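Local coordinates for NanU sialic acid binding protein (Bacteroides fragilis, PDB 4L7T), which binds sialic acid with high affinity as a SusD-like outer-membrane protein, probably passing it to the NanO transporter for uptake, at residues M78-P82 against F83-N87; L393-A396 against E397-L401; R475-G478 against A479-T483; S487-A490 against T491-L494; K509-P512 against G513-N516. One frame throughout, in Å; residues are numbered along the deposited sequence. Where two conformers were deposited one is given.

Contact 1: M78-P82 against F83-N87; sequences MERLP and FNTIN
Arg-80 and Thr-85 meet where the short helix 80-83 ends in a Schellman motif. The evidence is in the backbone: Asn-84 takes a positive phi of 55°, Thr-85 N bonds to Arg-80 O at 3.0 Å, and Asn-84 N bonds to Leu-81 O, also at 3.0 Å. The two acceptors are used differently. Thr-85 N lies in the carbonyl plane of Arg-80, on a lone pair, whereas Asn-84 N stands well above the carbonyl plane of Leu-81. In the turn just before the cap, Phe-83 N bonds to Glu-79 O, four residues back, at 2.9 Å.

Packing follows the same turns. The Phe-83 ring lies across Glu-79, whose CB sits over one face 4.0 Å from the ring centroid, a CH-pi contact. Glu-79 CG is set between its own N and carbonyl carbon (chi1 78°), which keeps it near Phe-83 CE2, while OE1 turns back to Thr-75 and Gly-77. Arg-80 crosses Thr-85 at roughly a right angle, its CG 3.5 Å from OG1. Leu-81 CD1 meets Ile-86 CG2 at 3.9 Å on the buried side.

Water 1 links Arg-80 to the residue after the cap, donating to Thr-85 O and accepting a weak bond from Arg-80 NE.

The helix is therefore ended by main-chain bonds, and the amide of Asn-84 can serve other parts of the fold: OD1 takes Arg-61 NE, and ND2 gives to Ser-487 OG. Ile-86 N is the exception, buried with no partner in the model, a small polar cost of the turn.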
# COMPACT_ATOMS: atom_id res chain seq x y z
N MET A 78 -14.59 6.66 -11.00
CA MET A 78 -13.47 5.82 -10.56
C MET A 78 -12.70 5.20 -11.75
O MET A 78 -11.50 4.96 -11.66
CB MET A 78 -13.93 4.74 -9.58
CG MET A 78 -12.82 3.87 -9.09
SD MET A 78 -11.81 4.88 -7.88
CE MET A 78 -13.11 6.14 -7.28
N GLU A 79 -13.40 4.96 -12.87
CA GLU A 79 -12.71 4.49 -14.09
C GLU A 79 -11.60 5.38 -14.56
O GLU A 79 -10.71 4.89 -15.30
CB GLU A 79 -13.74 4.24 -15.21
CG GLU A 79 -14.28 5.49 -15.96
CD GLU A 79 -15.12 6.44 -15.12
OE1 GLU A 79 -15.72 5.99 -14.11
OE2 GLU A 79 -15.19 7.66 -15.48
N ARG A 80 -11.61 6.64 -14.13
CA ARG A 80 -10.51 7.54 -14.54
C ARG A 80 -9.13 7.06 -14.08
O ARG A 80 -8.09 7.39 -14.71
CB ARG A 80 -10.76 9.01 -14.16
CG ARG A 80 -12.00 9.62 -14.82
CD ARG A 80 -11.99 11.15 -14.69
NE ARG A 80 -13.22 11.66 -15.32
CZ ARG A 80 -14.37 11.89 -14.66
NH1 ARG A 80 -14.47 11.87 -13.33
NH2 ARG A 80 -15.44 12.25 -15.37
N LEU A 81 -9.11 6.28 -13.00
CA LEU A 81 -7.82 5.73 -12.53
C LEU A 81 -7.28 4.65 -13.50
O LEU A 81 -6.19 4.88 -14.08
CB LEU A 81 -7.86 5.31 -11.04
CG LEU A 81 -7.88 6.55 -10.07
CD1 LEU A 81 -8.84 7.76 -10.23
CD2 LEU A 81 -7.96 5.95 -8.64
N PRO A 82 -8.00 3.49 -13.66
CA PRO A 82 -7.46 2.48 -14.63
C PRO A 82 -7.35 2.99 -16.06
O PRO A 82 -6.44 2.55 -16.79
CB PRO A 82 -8.40 1.27 -14.56
CG PRO A 82 -9.68 1.86 -13.83
CD PRO A 82 -9.22 2.98 -12.94
N PHE A 83 -8.19 3.94 -16.41
CA PHE A 83 -8.10 4.48 -17.81
C PHE A 83 -7.08 5.59 -17.93
O PHE A 83 -6.83 6.03 -19.08
CB PHE A 83 -9.47 5.03 -18.32
CG PHE A 83 -10.59 4.02 -18.37
CD1 PHE A 83 -10.39 2.63 -18.26
CD2 PHE A 83 -11.91 4.47 -18.58
CE1 PHE A 83 -11.51 1.70 -18.33
CE2 PHE A 83 -13.00 3.57 -18.67
CZ PHE A 83 -12.82 2.18 -18.53
N ASN A 84 -6.53 6.10 -16.79
CA ASN A 84 -5.51 7.18 -16.82
C ASN A 84 -6.04 8.41 -17.60
O ASN A 84 -5.34 9.00 -18.43
CB ASN A 84 -4.21 6.63 -17.34
CG ASN A 84 -3.51 5.80 -16.26
OD1 ASN A 84 -2.89 6.39 -15.34
ND2 ASN A 84 -3.58 4.54 -16.34
N THR A 85 -7.28 8.71 -17.29
CA THR A 85 -7.94 9.90 -17.86
C THR A 85 -8.18 11.00 -16.82
O THR A 85 -8.92 12.00 -17.11
CB THR A 85 -9.23 9.54 -18.54
OG1 THR A 85 -10.10 8.82 -17.63
CG2 THR A 85 -8.90 8.74 -19.84
N ILE A 86 -7.63 10.84 -15.61
CA ILE A 86 -7.55 11.98 -14.70
C ILE A 86 -6.91 13.20 -15.37
O ILE A 86 -6.02 13.09 -16.20
CB ILE A 86 -6.77 11.64 -13.40
CG1 ILE A 86 -5.32 11.17 -13.71
CG2 ILE A 86 -7.58 10.61 -12.58
CD1 ILE A 86 -4.48 10.75 -12.44
N ASN A 87 -7.40 14.36 -14.97
CA ASN A 87 -6.93 15.62 -15.56
C ASN A 87 -7.26 16.78 -14.71
O ASN A 87 -7.71 16.65 -13.55
CB ASN A 87 -7.56 15.83 -16.99
CG ASN A 87 -9.04 15.86 -16.97
OD1 ASN A 87 -9.67 15.30 -17.89
ND2 ASN A 87 -9.63 16.46 -15.99
O HOH W 1 -11.68 12.41 -17.48

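Contact 2: L393-A396 against E397-L401; sequences LLLA and EAKAL
Four consecutive i to i+4 backbone bonds join Leu-393, Leu-394, Leu-395 and Ala-396 to Glu-397, Ala-398, Lys-399 and Ala-400 within helix 388-401. Their lengths hardly vary: Ala-400 N to Ala-396 O is 2.8 Å, and Lys-399 N to Leu-395 O is 2.9 Å. The bond from Glu-397 N to Leu-393 O has the same length of 2.9 Å but is more bent, at 148° against 163° for Ala-398 N to Leu-394 O. All four donors are tilted somewhat from the carbonyl planes, as in an ordinary alpha-helix.

The ammonium group of Lys-399 makes a salt bridge with Glu-409 of helix 407-418, outside the turn. Its route there passes Leu-395. CG is set beside the backbone N (chi1 -76°) and every later torsion is extended; CG passes Leu-395 O at 3.3 Å, and farther out the chain slants across the leucine, CE 4.1 Å from CD1. The two side chains thus meet through the methylene end of one and the branch of the other.

On another side of the helix Glu-397 also leaves the backbone extended. Its OE1 is 4.2 Å from Leu-394 CD2, a loose approach, and Leu-394 itself packs on helices 206-223 and 227-244.

Chemically, the turn settles its polar backbone internally, so that its leucines and Ala-396 can face neighbouring helices. Lys-399 spends its aliphatic length on packing and its charge on Glu-409 of the next helix, consistent with the TPR-like helical pairing of the SusD family.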
# COMPACT_ATOMS: atom_id res chain seq x y z
N LEU A 393 11.13 -9.19 -1.05
CA LEU A 393 11.05 -8.91 -2.48
C LEU A 393 11.77 -7.60 -2.82
O LEU A 393 12.37 -7.52 -3.94
CB LEU A 393 9.59 -8.96 -3.00
CG LEU A 393 9.04 -10.36 -2.92
CD1 LEU A 393 7.60 -10.35 -3.38
CD2 LEU A 393 9.85 -11.42 -3.74
N LEU A 394 11.75 -6.60 -1.92
CA LEU A 394 12.62 -5.47 -2.15
C LEU A 394 14.07 -5.86 -2.14
O LEU A 394 14.84 -5.26 -2.87
CB LEU A 394 12.36 -4.35 -1.10
CG LEU A 394 11.00 -3.62 -1.19
CD1 LEU A 394 10.77 -2.73 0.05
CD2 LEU A 394 10.76 -2.80 -2.50
N LEU A 395 14.48 -6.73 -1.20
CA LEU A 395 15.87 -7.16 -1.14
C LEU A 395 16.29 -7.91 -2.42
O LEU A 395 17.37 -7.58 -2.97
CB LEU A 395 16.09 -7.96 0.12
CG LEU A 395 17.50 -8.53 0.30
CD1 LEU A 395 18.54 -7.37 0.33
CD2 LEU A 395 17.47 -9.26 1.64
N ALA A 396 15.38 -8.77 -2.94
CA ALA A 396 15.55 -9.42 -4.26
C ALA A 396 15.76 -8.34 -5.33
O ALA A 396 16.64 -8.48 -6.19
CB ALA A 396 14.30 -10.27 -4.59
N GLU A 397 14.94 -7.28 -5.31
CA GLU A 397 15.05 -6.26 -6.34
C GLU A 397 16.35 -5.51 -6.21
O GLU A 397 17.01 -5.22 -7.24
CB GLU A 397 13.89 -5.31 -6.16
CG GLU A 397 13.74 -4.32 -7.36
CD GLU A 397 12.30 -3.79 -7.52
OE1 GLU A 397 11.49 -3.79 -6.54
OE2 GLU A 397 11.93 -3.40 -8.64
N ALA A 398 16.75 -5.13 -4.99
CA ALA A 398 18.04 -4.43 -4.83
C ALA A 398 19.18 -5.34 -5.36
O ALA A 398 20.15 -4.84 -6.03
CB ALA A 398 18.31 -4.10 -3.35
N LYS A 399 19.10 -6.61 -5.04
CA LYS A 399 20.13 -7.62 -5.50
C LYS A 399 20.16 -7.66 -7.04
O LYS A 399 21.22 -7.54 -7.67
CB LYS A 399 19.88 -9.00 -4.90
CG LYS A 399 20.34 -9.03 -3.41
CD LYS A 399 20.12 -10.38 -2.75
CE LYS A 399 20.78 -10.32 -1.39
NZ LYS A 399 20.71 -11.74 -0.84
N ALA A 400 18.99 -7.76 -7.63
CA ALA A 400 18.89 -7.81 -9.12
C ALA A 400 19.44 -6.56 -9.75
O ALA A 400 20.19 -6.64 -10.73
CB ALA A 400 17.46 -7.97 -9.50
N LEU A 401 19.17 -5.39 -9.18
CA LEU A 401 19.67 -4.16 -9.74
C LEU A 401 21.21 -4.02 -9.64
O LEU A 401 21.82 -3.15 -10.30
CB LEU A 401 18.90 -2.95 -9.09
CG LEU A 401 17.45 -2.91 -9.52
CD1 LEU A 401 16.69 -1.92 -8.56
CD2 LEU A 401 17.33 -2.42 -11.00

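Contact 3: R475-G478 against A479-T483; sequences RLLG and ADYVT. With NA (sodium ion), chain F; ACT (acetate ion), chain B.
Leu-477 lies over one face of the Tyr-481 ring, its CB 3.7 Å from the centroid and only 19° off the ring normal, a CH-pi contact displaced toward the rim. Tyr-481 CG stands beside the backbone N (chi1 -68°), and this folds the ring back toward the preceding helix; its in-plane edge faces Gly-478 O. At another side of the junction Val-482 CG2 points at Arg-475, 3.7 Å from its CA and 4.1 Å from CG. Val-482 touches the aliphatic base of the arginine, whose chain bends at chi2 and chi3 and ends with NH2 on Arg-144 O.

Between these pairs Gly-478 both ends helix 470-477 and occupies the N-cap position of helix 479-485. Its phi of 135° would bring any CB up against the carbonyl O of Leu-477, a backbone conformation that requires glycine. Gly-478 O receives Val-482 N at 3.1 Å, in the carbonyl plane, and a weak bond from Tyr-481 N. The first amide of the new helix, Ala-479 N, points to acetate OXT at 3.0 Å, a nearly straight bond to an ion probably from the crystallisation liquor. Farther along, Thr-483 O binds sodium at 2.3 Å; Thr-486 O and three waters complete the ligands seen.

Around the junction, Tyr-481 and Leu-477 pack on helix 452-463, Arg-475 and Leu-476 rest on helix 206-223, and Leu-476 and Leu-477 also touch Glu-397 of helix 388-401.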
# COMPACT_ATOMS: atom_id res chain seq x y z
N ARG A 475 6.27 2.09 -11.69
CA ARG A 475 6.89 3.42 -11.74
C ARG A 475 8.35 3.38 -11.33
O ARG A 475 9.16 4.11 -11.90
CB ARG A 475 6.19 4.43 -10.80
CG ARG A 475 4.86 4.90 -11.38
CD ARG A 475 4.96 6.20 -12.23
NE ARG A 475 5.29 7.35 -11.42
CZ ARG A 475 6.35 8.13 -11.49
NH1 ARG A 475 7.35 7.89 -12.34
NH2 ARG A 475 6.45 9.14 -10.65
N LEU A 476 8.69 2.59 -10.31
CA LEU A 476 10.10 2.57 -9.89
C LEU A 476 10.98 2.10 -11.09
O LEU A 476 12.06 2.61 -11.35
CB LEU A 476 10.26 1.64 -8.65
CG LEU A 476 11.71 1.19 -8.41
CD1 LEU A 476 12.44 2.36 -7.84
CD2 LEU A 476 11.67 -0.01 -7.40
N LEU A 477 10.50 1.09 -11.80
CA LEU A 477 11.36 0.50 -12.85
C LEU A 477 11.49 1.39 -14.07
O LEU A 477 12.54 1.33 -14.74
CB LEU A 477 10.93 -0.89 -13.20
CG LEU A 477 11.29 -1.87 -12.04
CD1 LEU A 477 11.00 -3.27 -12.45
CD2 LEU A 477 12.70 -1.80 -11.56
N GLY A 478 10.44 2.14 -14.35
CA GLY A 478 10.54 3.27 -15.31
C GLY A 478 9.39 3.35 -16.31
O GLY A 478 8.49 2.49 -16.38
N ALA A 479 9.42 4.45 -17.05
CA ALA A 479 8.32 4.83 -17.92
C ALA A 479 7.98 3.72 -18.89
O ALA A 479 6.78 3.49 -19.15
CB ALA A 479 8.65 6.16 -18.67
N ASP A 480 8.97 2.97 -19.42
CA ASP A 480 8.69 1.92 -20.37
C ASP A 480 7.94 0.74 -19.75
O ASP A 480 7.13 0.08 -20.40
CB ASP A 480 9.99 1.39 -21.01
CG ASP A 480 10.55 2.33 -22.10
OD1 ASP A 480 9.84 3.30 -22.50
OD2 ASP A 480 11.69 2.09 -22.61
N TYR A 481 8.25 0.47 -18.47
CA TYR A 481 7.46 -0.57 -17.82
C TYR A 481 5.98 -0.10 -17.59
O TYR A 481 5.03 -0.88 -17.72
CB TYR A 481 8.05 -0.94 -16.43
CG TYR A 481 9.36 -1.62 -16.50
CD1 TYR A 481 9.43 -3.03 -16.44
CD2 TYR A 481 10.52 -0.86 -16.66
CE1 TYR A 481 10.70 -3.68 -16.52
CE2 TYR A 481 11.75 -1.50 -16.76
CZ TYR A 481 11.82 -2.88 -16.69
OH TYR A 481 13.06 -3.54 -16.73
N VAL A 482 5.82 1.16 -17.22
CA VAL A 482 4.48 1.75 -17.00
C VAL A 482 3.69 1.76 -18.32
O VAL A 482 2.55 1.27 -18.33
CB VAL A 482 4.58 3.21 -16.47
CG1 VAL A 482 3.16 3.91 -16.41
CG2 VAL A 482 5.22 3.27 -15.07
N THR A 483 4.26 2.30 -19.41
CA THR A 483 3.48 2.44 -20.65
C THR A 483 3.22 1.07 -21.30
O THR A 483 2.22 0.90 -22.00
CB THR A 483 4.19 3.45 -21.63
OG1 THR A 483 5.47 2.92 -21.95
CG2 THR A 483 4.31 4.80 -20.97
NA NA F . 0.23 1.71 -22.74
C ACT B . 12.92 5.57 -16.90
O ACT B . 13.20 5.23 -15.69
OXT ACT B . 11.82 6.19 -17.15
CH3 ACT B . 13.89 5.20 -17.98
O HOH W 2 0.35 3.81 -22.61
O HOH W 3 -0.48 -0.46 -22.73
O HOH W 4 -1.93 2.04 -23.74

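Contact 4: S487-A490 against T491-L494; sequences SAVA and TRLL
Val-489 O accepts Arg-492 N at 2.9 Å and 165°, closing a turn whose central residues, Ala-490 and Thr-491, have the backbone angles of a type I beta turn. The donor stands above the carbonyl plane of Val-489 and not on a lone pair.

Two waters extend the closure. Water 5 accepts from Val-489 N and donates to Arg-492 O; water 6 donates to Ala-490 O at 2.9 Å and accepts from Leu-493 N. Solvent thus links the two limbs where direct bonds are lacking.

Val-489 and Arg-492 run side by side in the same direction. CG2 of the valine sits 3.5 Å above the guanidinium plane, over its centre, with CZ as its nearest atom. The bend at chi3 (-66°) turns the guanidinium back over that methyl. Arg-492 was modelled in two conformers, and this placement holds for the one given. Leu-493 comes in from another direction: CD2 is 3.5 Å from Val-489 O and 4.3 Å from Ala-488 CB, while CG is 3.7 Å from Ala-490 O.

The turn belongs to the loop between helices 479-485 and 499-504. Ala-488 touches Trp-471 of helix 470-477, and both Ala-488 and Leu-493 pack on Val-482 of helix 479-485. Arg-61 NH2 binds Arg-492 O, and Leu-493 also leans on Arg-475 of helix 470-477.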
# COMPACT_ATOMS: atom_id res chain seq x y z
N SER A 487 -2.46 2.18 -19.25
CA SER A 487 -2.82 3.23 -20.22
C SER A 487 -2.23 4.61 -20.00
O SER A 487 -2.59 5.58 -20.70
CB SER A 487 -4.34 3.34 -20.23
OG SER A 487 -4.82 3.52 -18.90
N ALA A 488 -1.34 4.75 -19.01
CA ALA A 488 -0.68 6.01 -18.69
C ALA A 488 0.30 6.34 -19.77
O ALA A 488 0.91 5.42 -20.34
CB ALA A 488 0.08 5.92 -17.33
N VAL A 489 0.49 7.63 -20.02
CA VAL A 489 1.54 8.03 -20.99
C VAL A 489 2.72 8.68 -20.27
O VAL A 489 2.58 9.18 -19.16
CB VAL A 489 0.92 8.96 -22.07
CG1 VAL A 489 -0.19 8.21 -22.85
CG2 VAL A 489 0.39 10.23 -21.45
N ALA A 490 3.89 8.70 -20.90
CA ALA A 490 5.10 9.14 -20.23
C ALA A 490 5.08 10.58 -19.76
O ALA A 490 5.81 10.90 -18.84
CB ALA A 490 6.34 8.85 -21.14
N THR A 491 4.25 11.44 -20.36
CA THR A 491 4.18 12.80 -19.91
C THR A 491 3.26 13.04 -18.77
O THR A 491 3.21 14.13 -18.25
CB THR A 491 3.77 13.79 -21.08
OG1 THR A 491 2.59 13.26 -21.70
CG2 THR A 491 4.87 13.78 -22.08
N ARG A 492 2.50 12.01 -18.34
CA ARG A 492 1.48 12.17 -17.33
C ARG A 492 1.60 11.07 -16.27
O ARG A 492 0.56 10.47 -15.86
CB ARG A 492 0.06 12.15 -18.00
CG ARG A 492 -0.07 13.29 -19.08
CD ARG A 492 -1.51 13.66 -19.41
NE ARG A 492 -2.30 12.63 -20.07
CZ ARG A 492 -2.39 12.42 -21.38
NH1 ARG A 492 -1.66 13.15 -22.23
NH2 ARG A 492 -3.19 11.44 -21.81
N LEU A 493 2.82 10.79 -15.85
CA LEU A 493 3.04 9.77 -14.77
C LEU A 493 2.71 10.35 -13.42
O LEU A 493 2.29 9.59 -12.52
CB LEU A 493 4.48 9.28 -14.77
CG LEU A 493 4.90 8.61 -16.09
CD1 LEU A 493 6.35 8.22 -16.00
CD2 LEU A 493 4.01 7.39 -16.50
N LEU A 494 2.88 11.66 -13.24
CA LEU A 494 2.42 12.30 -12.00
C LEU A 494 0.90 12.50 -11.98
O LEU A 494 0.26 12.21 -12.99
CB LEU A 494 3.16 13.60 -11.79
CG LEU A 494 4.64 13.40 -11.73
CD1 LEU A 494 5.30 14.80 -11.67
CD2 LEU A 494 5.10 12.50 -10.50
O HOH W 5 -1.00 9.06 -17.90
O HOH W 6 5.34 12.22 -16.32

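Contact 5: K509-P512 against G513-N516; sequences KQTP and GYQN
Thr-511 and Tyr-514 are the first and last residues of a type II beta turn, with Pro-512 and Gly-513 at its corners, in the loop that follows helix 499-504, close to the end of the modelled chain. The backbone angles identify it: Pro-512 is extended, with psi 144°, and Gly-513 has a positive phi of 99°, the left-handed half of the turn, where glycine sits without strain. Closure is slight, since Tyr-514 N reaches Thr-511 O at 3.3 Å in a bond classed as weak.

Side-chain contacts accompany this weak bond. Thr-511 and Tyr-514 lie alongside each other and point the same way. The methyl CG2 of Thr-511 is 3.9 Å from Tyr-514 CD2, and CB of the threonine is 3.8 Å from that same ring carbon. Tyr-514 CG stands beside its backbone N (chi1 -70°), which sets the ring alongside Thr-511, with Thr-511 O at its edge and in its plane. Pro-512 O approaches CD2 obliquely at 3.7 Å.

The polar ends of this pair are used in the loop that precedes helix 499-504. Thr-511 OG1 is bonded to Trp-495 O and Tyr-514 OH to Leu-494 O, tying the terminal turn to that earlier part of the chain. Tyr-514 also touches Pro-496, and Thr-511 touches Ile-497.

Gln-510 adds the last piece at the base of the turn: its chain, bent at chi2, crosses Tyr-514 on a slant and places CG 3.9 Å from both CB and O of the tyrosine.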
# COMPACT_ATOMS: atom_id res chain seq x y z
N LYS A 509 2.16 25.75 -9.46
CA LYS A 509 1.85 25.45 -10.87
C LYS A 509 1.13 24.09 -10.98
O LYS A 509 1.34 23.21 -10.13
CB LYS A 509 3.12 25.42 -11.72
CG LYS A 509 4.01 26.69 -11.57
CD LYS A 509 4.60 27.19 -12.89
CE LYS A 509 5.89 26.47 -13.27
NZ LYS A 509 7.06 27.41 -13.47
N GLN A 510 0.32 23.93 -12.03
CA GLN A 510 -0.30 22.63 -12.37
C GLN A 510 0.85 21.67 -12.67
O GLN A 510 1.89 22.03 -13.18
CB GLN A 510 -1.16 22.76 -13.64
CG GLN A 510 -1.81 21.45 -14.10
CD GLN A 510 -2.67 20.87 -13.03
OE1 GLN A 510 -3.81 21.30 -12.83
NE2 GLN A 510 -2.12 19.91 -12.31
N THR A 511 0.63 20.39 -12.42
CA THR A 511 1.64 19.41 -12.75
C THR A 511 1.97 19.39 -14.24
O THR A 511 1.06 19.54 -15.06
CB THR A 511 1.06 18.02 -12.38
OG1 THR A 511 0.61 18.07 -11.03
CG2 THR A 511 2.06 16.90 -12.60
N PRO A 512 3.24 19.21 -14.59
CA PRO A 512 3.60 19.15 -16.00
C PRO A 512 2.93 18.02 -16.69
O PRO A 512 2.71 16.94 -16.11
CB PRO A 512 5.09 18.89 -15.98
CG PRO A 512 5.58 19.44 -14.67
CD PRO A 512 4.43 19.12 -13.73
N GLY A 513 2.56 18.27 -17.93
CA GLY A 513 1.89 17.27 -18.72
C GLY A 513 0.39 17.42 -18.78
O GLY A 513 -0.25 16.77 -19.60
N TYR A 514 -0.16 18.24 -17.86
CA TYR A 514 -1.60 18.43 -17.66
C TYR A 514 -2.18 19.82 -18.15
O TYR A 514 -3.12 20.34 -17.56
CB TYR A 514 -2.00 18.14 -16.19
CG TYR A 514 -1.93 16.66 -15.81
CD1 TYR A 514 -2.99 15.82 -16.11
CD2 TYR A 514 -0.81 16.14 -15.17
CE1 TYR A 514 -2.98 14.43 -15.77
CE2 TYR A 514 -0.75 14.78 -14.83
CZ TYR A 514 -1.87 13.93 -15.10
OH TYR A 514 -1.76 12.64 -14.78
N GLN A 515 -1.62 20.37 -19.23
CA GLN A 515 -2.23 21.53 -19.99
C GLN A 515 -3.31 21.16 -21.09
O GLN A 515 -3.50 19.99 -21.42
CB GLN A 515 -1.11 22.37 -20.59
N ASN A 516 -3.98 22.17 -21.66
CA ASN A 516 -5.05 21.99 -22.69
C ASN A 516 -6.41 21.42 -22.19
O ASN A 516 -6.93 20.38 -22.67
CB ASN A 516 -4.54 21.25 -23.95

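In the fold
Contact 2 is the buried one, a regular helical turn; contacts 1, 3 and 5 are partly buried, and contact 4 lies at the surface. Contact 3 joins the two environments: Glu-397 of contact 2 packs against its Leu-476 and Leu-477, while Val-482 fits against Ala-488 and Leu-493 of contact 4. Contact 4 in turn meets contact 1 through Ser-487 and Asn-84, and contact 5 through Leu-494 O and Tyr-514 OH. Contacts 2 and 5 stand farthest apart, with centres about 34 Å from each other. The chemistry shifts accordingly, from repeated internal helix bonds to caps, then to single-bond turns, one helped by water and the other by tyrosine packing.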